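Dot/Icm T4SS effector (PDB 4HFV) is a Dot/Icm type IV secretion effector of Legionella pneumophila whose biochemical role is not established, possibly linked to metaeffector activity. Local coordinates at residues Leu77-Ala89 and Ser100-Leu112. Sequence-based numbering, arbitrary orientation.
Sequences LNALAYYIRDQIA and SDFYKSLTISLDL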
ATOM      1  N   LEU A  77      10.814  -8.002 -14.313  1.00 15.68           N
ATOM      2  CA  LEU A  77      11.834  -7.424 -15.195  1.00 11.18           C
ATOM      3  C   LEU A  77      11.264  -6.247 -16.003  1.00 12.32           C
ATOM      4  O   LEU A  77      11.917  -5.225 -16.117  1.00 10.53           O
ATOM      5  CB  LEU A  77      12.505  -8.489 -16.074  1.00 11.03           C
ATOM      6  CG  LEU A  77      13.749  -8.049 -16.859  1.00 10.36           C
ATOM      7  CD1 LEU A  77      14.897  -7.474 -15.971  1.00 12.48           C
ATOM      8  CD2 LEU A  77      14.281  -9.194 -17.707  1.00 16.24           C
ATOM      9  N   ASN A  78      10.045  -6.375 -16.541  1.00 10.84           N
ATOM     10  CA  ASN A  78       9.430  -5.248 -17.237  1.00 10.89           C
ATOM     11  C   ASN A  78       9.340  -4.035 -16.326  1.00 10.87           C
ATOM     12  O   ASN A  78       9.677  -2.927 -16.725  1.00  9.31           O
ATOM     13  CB  ASN A  78       8.021  -5.596 -17.728  1.00 11.93           C
ATOM     14  CG  ASN A  78       8.017  -6.389 -19.031  1.00 12.21           C
ATOM     15  OD1 ASN A  78       7.726  -5.845 -20.089  1.00 14.97           O
ATOM     16  ND2 ASN A  78       8.273  -7.676 -18.952  1.00 12.85           N
ATOM     17  N   ALA A  79       8.845  -4.245 -15.100  1.00 13.17           N
ATOM     18  CA  ALA A  79       8.740  -3.163 -14.140  1.00  9.69           C
ATOM     19  C   ALA A  79      10.090  -2.465 -13.914  1.00 11.38           C
ATOM     20  O   ALA A  79      10.168  -1.245 -13.907  1.00  8.32           O
ATOM     21  CB  ALA A  79       8.142  -3.659 -12.758  1.00 11.83           C
ATOM     22  N   LEU A  80      11.146  -3.219 -13.662  1.00 10.13           N
ATOM     23  CA  LEU A  80      12.433  -2.582 -13.421  1.00 12.91           C
ATOM     24  C   LEU A  80      12.937  -1.826 -14.653  1.00 17.91           C
ATOM     25  O   LEU A  80      13.524  -0.755 -14.512  1.00  8.26           O
ATOM     26  CB  LEU A  80      13.480  -3.615 -13.048  1.00  9.24           C
ATOM     27  CG  LEU A  80      14.864  -3.079 -12.727  1.00 11.29           C
ATOM     28  CD1 LEU A  80      14.819  -2.064 -11.602  1.00 11.11           C
ATOM     29  CD2 LEU A  80      15.729  -4.273 -12.365  1.00 13.38           C
ATOM     30  N   ALA A  81      12.747  -2.393 -15.845  1.00 10.26           N
ATOM     31  CA  ALA A  81      13.221  -1.707 -17.044  1.00 13.82           C
ATOM     32  C   ALA A  81      12.444  -0.415 -17.177  1.00 10.01           C
ATOM     33  O   ALA A  81      13.033   0.637 -17.443  1.00  9.55           O
ATOM     34  CB  ALA A  81      13.060  -2.563 -18.312  1.00 10.92           C
ATOM     35  N   TYR A  82      11.123  -0.499 -16.993  1.00 13.77           N
ATOM     36  CA  TYR A  82      10.285   0.690 -17.098  1.00 11.36           C
ATOM     37  C   TYR A  82      10.699   1.737 -16.081  1.00 18.39           C
ATOM     38  O   TYR A  82      10.833   2.899 -16.415  1.00  9.58           O
ATOM     39  CB  TYR A  82       8.809   0.342 -16.919  1.00 13.09           C
ATOM     40  CG  TYR A  82       7.925   1.503 -17.291  1.00 11.99           C
ATOM     41  CD1 TYR A  82       7.631   2.469 -16.355  1.00 14.10           C
ATOM     42  CD2 TYR A  82       7.445   1.669 -18.602  1.00 14.96           C
ATOM     43  CE1 TYR A  82       6.836   3.550 -16.670  1.00 13.93           C
ATOM     44  CE2 TYR A  82       6.658   2.752 -18.934  1.00 26.47           C
ATOM     45  CZ  TYR A  82       6.362   3.690 -17.954  1.00 25.98           C
ATOM     46  OH  TYR A  82       5.576   4.781 -18.214  1.00 21.57           O
ATOM     47  N   TYR A  83      10.925   1.308 -14.842  1.00 14.30           N
ATOM     48  CA  TYR A  83      11.354   2.209 -13.767  1.00 16.70           C
ATOM     49  C   TYR A  83      12.694   2.891 -14.071  1.00 13.93           C
ATOM     50  O   TYR A  83      12.870   4.100 -13.886  1.00 10.22           O
ATOM     51  CB  TYR A  83      11.414   1.393 -12.451  1.00 14.63           C
ATOM     52  CG  TYR A  83      11.752   2.171 -11.186  1.00 18.72           C
ATOM     53  CD1 TYR A  83      11.063   3.317 -10.822  1.00 13.95           C
ATOM     54  CD2 TYR A  83      12.743   1.705 -10.322  1.00 14.37           C
ATOM     55  CE1 TYR A  83      11.374   3.977  -9.628  1.00 14.04           C
ATOM     56  CE2 TYR A  83      13.068   2.350  -9.165  1.00 13.02           C
ATOM     57  CZ  TYR A  83      12.401   3.481  -8.814  1.00 16.05           C
ATOM     58  OH  TYR A  83      12.777   4.109  -7.646  1.00 20.13           O
ATOM     59  N   ILE A  84      13.671   2.116 -14.508  1.00 12.90           N
ATOM     60  CA  ILE A  84      14.961   2.724 -14.801  1.00  9.23           C
ATOM     61  C   ILE A  84      14.853   3.662 -15.986  1.00 13.48           C
ATOM     62  O   ILE A  84      15.454   4.733 -15.982  1.00 12.44           O
ATOM     63  CB  ILE A  84      16.052   1.676 -15.055  1.00 15.82           C
ATOM     64  CG1 ILE A  84      16.491   1.091 -13.706  1.00 12.87           C
ATOM     65  CG2 ILE A  84      17.225   2.329 -15.790  1.00 13.57           C
ATOM     66  CD1 ILE A  84      17.221  -0.193 -13.830  1.00 14.09           C
ATOM     67  N   ARG A  85      14.080   3.278 -17.007  1.00  9.13           N
ATOM     68  CA  ARG A  85      13.783   4.199 -18.125  1.00  8.43           C
ATOM     69  C   ARG A  85      13.220   5.542 -17.605  1.00 11.94           C
ATOM     70  O   ARG A  85      13.654   6.626 -18.001  1.00 11.21           O
ATOM     71  CB  ARG A  85      12.762   3.552 -19.082  1.00 11.09           C
ATOM     72  CG  ARG A  85      12.348   4.393 -20.311  1.00 10.97           C
ATOM     73  CD  ARG A  85      11.538   3.556 -21.305  1.00 17.85           C
ATOM     74  NE  ARG A  85      11.016   4.318 -22.450  1.00 16.71           N
ATOM     75  CZ  ARG A  85       9.908   5.051 -22.420  1.00 18.15           C
ATOM     76  NH1 ARG A  85       9.213   5.121 -21.312  1.00 14.57           N
ATOM     77  NH2 ARG A  85       9.465   5.685 -23.507  1.00 15.64           N
ATOM     78  N   ASP A  86      12.251   5.484 -16.696  1.00 14.39           N
ATOM     79  CA  ASP A  86      11.663   6.705 -16.176  1.00 12.28           C
ATOM     80  C   ASP A  86      12.685   7.550 -15.383  1.00 15.56           C
ATOM     81  O   ASP A  86      12.707   8.788 -15.437  1.00 13.39           O
ATOM     82  CB  ASP A  86      10.493   6.327 -15.278  1.00 13.87           C
ATOM     83  CG  ASP A  86       9.667   7.531 -14.878  1.00 19.10           C
ATOM     84  OD1 ASP A  86       9.068   8.132 -15.769  1.00 20.50           O
ATOM     85  OD2 ASP A  86       9.618   7.862 -13.674  1.00 21.84           O
ATOM     86  N   GLN A  87      13.545   6.859 -14.669  1.00  8.64           N
ATOM     87  CA  GLN A  87      14.610   7.500 -13.909  1.00 13.34           C
ATOM     88  C   GLN A  87      15.558   8.288 -14.816  1.00 13.51           C
ATOM     89  O   GLN A  87      15.992   9.398 -14.491  1.00 14.60           O
ATOM     90  CB  GLN A  87      15.341   6.470 -13.081  1.00 15.91           C
ATOM     91  CG  GLN A  87      14.511   6.067 -11.845  1.00 13.57           C
ATOM     92  CD  GLN A  87      15.185   5.105 -10.900  1.00 21.80           C
ATOM     93  OE1 GLN A  87      15.736   4.095 -11.303  1.00 19.97           O
ATOM     94  NE2 GLN A  87      15.091   5.405  -9.590  1.00 32.24           N
ATOM     95  N   ILE A  88      15.844   7.733 -15.980  1.00 13.55           N
ATOM     96  CA  ILE A  88      16.666   8.428 -16.968  1.00 15.99           C
ATOM     97  C   ILE A  88      15.914   9.608 -17.573  1.00  7.50           C
ATOM     98  O   ILE A  88      16.478  10.682 -17.734  1.00 16.36           O
ATOM     99  CB  ILE A  88      17.141   7.466 -18.052  1.00 11.80           C
ATOM    100  CG1 ILE A  88      18.005   6.372 -17.422  1.00  9.80           C
ATOM    101  CG2 ILE A  88      17.957   8.201 -19.115  1.00  9.23           C
ATOM    102  CD1 ILE A  88      18.451   5.267 -18.423  1.00 12.24           C
ATOM    103  N   ALA A  89      14.645   9.418 -17.904  1.00 11.54           N
ATOM    104  CA  ALA A  89      13.852  10.520 -18.416  1.00 13.52           C
ATOM    105  C   ALA A  89      13.840  11.711 -17.435  1.00 17.40           C
ATOM    106  O   ALA A  89      13.890  12.895 -17.856  1.00 16.36           O
ATOM    107  CB  ALA A  89      12.426  10.042 -18.772  1.00 12.40           C
ATOM    108  N   SER A 100      19.772   9.699 -24.948  1.00 13.27           N
ATOM    109  CA  SER A 100      20.449   8.556 -24.314  1.00 13.31           C
ATOM    110  C   SER A 100      20.145   7.297 -25.131  1.00 15.89           C
ATOM    111  O   SER A 100      18.979   6.894 -25.268  1.00 15.46           O
ATOM    112  CB  SER A 100      19.951   8.393 -22.855  1.00 15.43           C
ATOM    113  OG  SER A 100      20.113   7.057 -22.385  1.00 15.53           O
ATOM    114  N   ASP A 101      21.177   6.707 -25.721  1.00 17.17           N
ATOM    115  CA  ASP A 101      21.024   5.438 -26.442  1.00 13.04           C
ATOM    116  C   ASP A 101      20.476   4.339 -25.501  1.00 10.04           C
ATOM    117  O   ASP A 101      19.726   3.452 -25.939  1.00 11.65           O
ATOM    118  CB  ASP A 101      22.361   4.975 -27.068  1.00 16.69           C
ATOM    119  CG  ASP A 101      22.662   5.619 -28.428  1.00 25.42           C
ATOM    120  OD1 ASP A 101      21.939   6.524 -28.870  1.00 28.98           O
ATOM    121  OD2 ASP A 101      23.662   5.185 -29.067  1.00 24.17           O
ATOM    122  N   PHE A 102      20.864   4.341 -24.226  1.00 13.30           N
ATOM    123  CA  PHE A 102      20.371   3.300 -23.304  1.00 14.08           C
ATOM    124  C   PHE A 102      18.887   3.483 -23.045  1.00 14.38           C
ATOM    125  O   PHE A 102      18.106   2.500 -23.014  1.00 12.39           O
ATOM    126  CB  PHE A 102      21.172   3.277 -21.993  1.00 18.86           C
ATOM    127  CG  PHE A 102      20.957   2.039 -21.164  1.00 18.88           C
ATOM    128  CD1 PHE A 102      21.314   0.778 -21.656  1.00 16.84           C
ATOM    129  CD2 PHE A 102      20.453   2.140 -19.870  1.00 12.74           C
ATOM    130  CE1 PHE A 102      21.135  -0.382 -20.865  1.00  9.98           C
ATOM    131  CE2 PHE A 102      20.269   1.002 -19.066  1.00 20.32           C
ATOM    132  CZ  PHE A 102      20.608  -0.267 -19.558  1.00 10.87           C
ATOM    133  N   TYR A 103      18.476   4.738 -22.912  1.00 13.52           N
ATOM    134  CA  TYR A 103      17.065   5.053 -22.787  1.00 15.81           C
ATOM    135  C   TYR A 103      16.300   4.535 -23.989  1.00 12.22           C
ATOM    136  O   TYR A 103      15.284   3.848 -23.869  1.00 10.83           O
ATOM    137  CB  TYR A 103      16.860   6.568 -22.672  1.00 10.27           C
ATOM    138  CG  TYR A 103      15.383   6.960 -22.559  1.00 16.26           C
ATOM    139  CD1 TYR A 103      14.760   7.045 -21.309  1.00  8.01           C
ATOM    140  CD2 TYR A 103      14.625   7.236 -23.705  1.00 19.10           C
ATOM    141  CE1 TYR A 103      13.406   7.419 -21.190  1.00 12.31           C
ATOM    142  CE2 TYR A 103      13.275   7.605 -23.604  1.00 12.49           C
ATOM    143  CZ  TYR A 103      12.676   7.710 -22.366  1.00 10.83           C
ATOM    144  OH  TYR A 103      11.361   8.056 -22.268  1.00 17.79           O
ATOM    145  N   LYS A 104      16.797   4.860 -25.178  1.00 10.61           N
ATOM    146  CA  LYS A 104      16.173   4.377 -26.390  1.00 16.11           C
ATOM    147  C   LYS A 104      16.038   2.863 -26.423  1.00 16.61           C
ATOM    148  O   LYS A 104      15.021   2.342 -26.902  1.00 13.47           O
ATOM    149  CB  LYS A 104      16.958   4.814 -27.608  1.00 12.22           C
ATOM    150  CG  LYS A 104      16.675   6.208 -28.016  1.00 18.59           C
ATOM    151  CD  LYS A 104      16.962   6.422 -29.532  1.00 29.13           C
ATOM    152  CE  LYS A 104      18.434   6.520 -29.846  1.00 30.14           C
ATOM    153  NZ  LYS A 104      18.673   6.868 -31.326  1.00 26.35           N
ATOM    154  N   SER A 105      17.082   2.176 -25.967  1.00 10.17           N
ATOM    155  CA  SER A 105      17.110   0.723 -25.940  1.00 13.40           C
ATOM    156  C   SER A 105      16.067   0.148 -24.975  1.00 10.99           C
ATOM    157  O   SER A 105      15.442  -0.904 -25.255  1.00  9.71           O
ATOM    158  CB  SER A 105      18.532   0.221 -25.610  1.00 13.94           C
ATOM    159  OG  SER A 105      18.754   0.102 -24.195  1.00 16.01           O
ATOM    160  N   LEU A 106      15.812   0.870 -23.871  1.00  9.09           N
ATOM    161  CA  LEU A 106      14.780   0.442 -22.955  1.00 11.92           C
ATOM    162  C   LEU A 106      13.391   0.612 -23.586  1.00 12.97           C
ATOM    163  O   LEU A 106      12.559  -0.276 -23.469  1.00 12.45           O
ATOM    164  CB  LEU A 106      14.890   1.198 -21.614  1.00 14.49           C
ATOM    165  CG  LEU A 106      16.169   0.832 -20.887  1.00 18.07           C
ATOM    166  CD1 LEU A 106      16.397   1.755 -19.701  1.00 12.85           C
ATOM    167  CD2 LEU A 106      16.126  -0.601 -20.419  1.00 18.97           C
ATOM    168  N   THR A 107      13.156   1.709 -24.310  1.00 12.92           N
ATOM    169  CA  THR A 107      11.883   1.903 -24.976  1.00  9.83           C
ATOM    170  C   THR A 107      11.629   0.752 -25.955  1.00 14.85           C
ATOM    171  O   THR A 107      10.526   0.180 -26.017  1.00 16.17           O
ATOM    172  CB  THR A 107      11.899   3.187 -25.786  1.00 12.80           C
ATOM    173  OG1 THR A 107      12.177   4.286 -24.907  1.00 11.87           O
ATOM    174  CG2 THR A 107      10.584   3.358 -26.583  1.00 16.86           C
ATOM    175  N   ILE A 108      12.662   0.448 -26.745  1.00 13.63           N
ATOM    176  CA  ILE A 108      12.626  -0.646 -27.717  1.00 11.53           C
ATOM    177  C   ILE A 108      12.439  -2.019 -27.055  1.00 14.90           C
ATOM    178  O   ILE A 108      11.621  -2.792 -27.499  1.00 15.65           O
ATOM    179  CB  ILE A 108      13.919  -0.717 -28.597  1.00 11.80           C
ATOM    180  CG1 ILE A 108      14.159   0.582 -29.400  1.00 20.00           C
ATOM    181  CG2 ILE A 108      13.849  -1.892 -29.537  1.00 12.64           C
ATOM    182  CD1 ILE A 108      13.062   0.925 -30.305  1.00 31.56           C
ATOM    183  N   SER A 109      13.186  -2.308 -25.999  1.00 12.54           N
ATOM    184  CA  SER A 109      13.120  -3.613 -25.346  1.00 24.90           C
ATOM    185  C   SER A 109      11.714  -3.872 -24.824  1.00 14.60           C
ATOM    186  O   SER A 109      11.210  -4.991 -24.860  1.00 12.77           O
ATOM    187  CB  SER A 109      14.113  -3.700 -24.188  1.00 20.03           C
ATOM    188  OG  SER A 109      15.454  -3.785 -24.651  1.00 15.11           O
ATOM    189  N   LEU A 110      11.091  -2.816 -24.344  1.00 12.99           N
ATOM    190  CA  LEU A 110       9.756  -2.894 -23.769  1.00 16.34           C
ATOM    191  C   LEU A 110       8.632  -2.855 -24.850  1.00 11.81           C
ATOM    192  O   LEU A 110       7.480  -3.069 -24.556  1.00 12.82           O
ATOM    193  CB  LEU A 110       9.602  -1.782 -22.756  1.00 15.24           C
ATOM    194  CG  LEU A 110      10.374  -1.942 -21.434  1.00 17.27           C
ATOM    195  CD1 LEU A 110      10.360  -0.681 -20.573  1.00 20.12           C
ATOM    196  CD2 LEU A 110       9.807  -3.153 -20.651  1.00 16.81           C
ATOM    197  N   ASP A 111       8.999  -2.544 -26.084  1.00 17.78           N
ATOM    198  CA  ASP A 111       8.056  -2.428 -27.203  1.00 20.45           C
ATOM    199  C   ASP A 111       6.997  -1.366 -26.932  1.00 21.61           C
ATOM    200  O   ASP A 111       5.835  -1.497 -27.345  1.00 22.35           O
ATOM    201  CB  ASP A 111       7.416  -3.770 -27.589  1.00 26.22           C
ATOM    202  CG  ASP A 111       6.763  -3.731 -28.993  1.00 26.41           C
ATOM    203  OD1 ASP A 111       7.311  -3.058 -29.906  1.00 33.37           O
ATOM    204  OD2 ASP A 111       5.687  -4.328 -29.163  1.00 41.55           O
ATOM    205  N   LEU A 112       7.434  -0.271 -26.322  1.00 19.56           N
ATOM    206  CA  LEU A 112       6.544   0.812 -25.998  1.00 21.03           C
ATOM    207  C   LEU A 112       6.202   1.653 -27.215  1.00 18.88           C
ATOM    208  O   LEU A 112       7.059   1.986 -28.042  1.00 22.53           O
ATOM    209  CB  LEU A 112       7.154   1.699 -24.902  1.00 21.52           C
ATOM    210  CG  LEU A 112       7.260   1.082 -23.511  1.00 19.88           C
ATOM    211  CD1 LEU A 112       8.171   1.960 -22.673  1.00 16.63           C
ATOM    212  CD2 LEU A 112       5.886   0.945 -22.857  1.00 18.91           C
TER
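R85 and Y103 reach each other because both side chains leave their helices with CG anti to the backbone N (chi1 -180° and 179°); the arginine then runs extended from CG to NE, which carries NE to T107, and the final turn about CD-NE sets the plane of the guanidinium. There R85 NE donates to T107 OG1 at 2.7 Å, nearly straight and within the guanidinium plane, while NH2 adds a weak, bent second bond to the same oxygen. The planar group is also sandwiched: the Y103 hydroxyl lies over the centre of one face, L112 CD1 over the centre of the other. R85 NH2 and Y103 OH are 3.3 Å apart, but the angle is too poor for a hydrogen bond. Lower on the arginine, R85 CG packs against Y103 CE1 at 3.3 Å, and the backbone O of R85 sits at the edge of the tyrosine ring, in its plane.

Next to the arginine, L106 is a knob in the hole formed by A81, I84, R85 and I88, its CD1 4.0 Å from I84 CG2. L110 follows one turn later, resting CD1 on A81 CB and on the backbone of Y82. At the other end, I88 CD1 meets the edge of the F102 ring, and A89 CB touches Y103 CE1 at 3.7 Å. S100 N-caps its helix through Y103 N, and a Schellman motif at D111 turns the chain so that L112 comes back to R85.

The two helices are closer to antiparallel than parallel (145°), in an all-helical bundle where helix 49-64 also touches I84 and I88. An apolar seam of leucines, isoleucines and alanines carries much of the packing, while the straight in-plane bond, with a weak second one and a group over each face, would restrict rotation of the guanidinium; its charge would probably polarise the T107 hydroxyl.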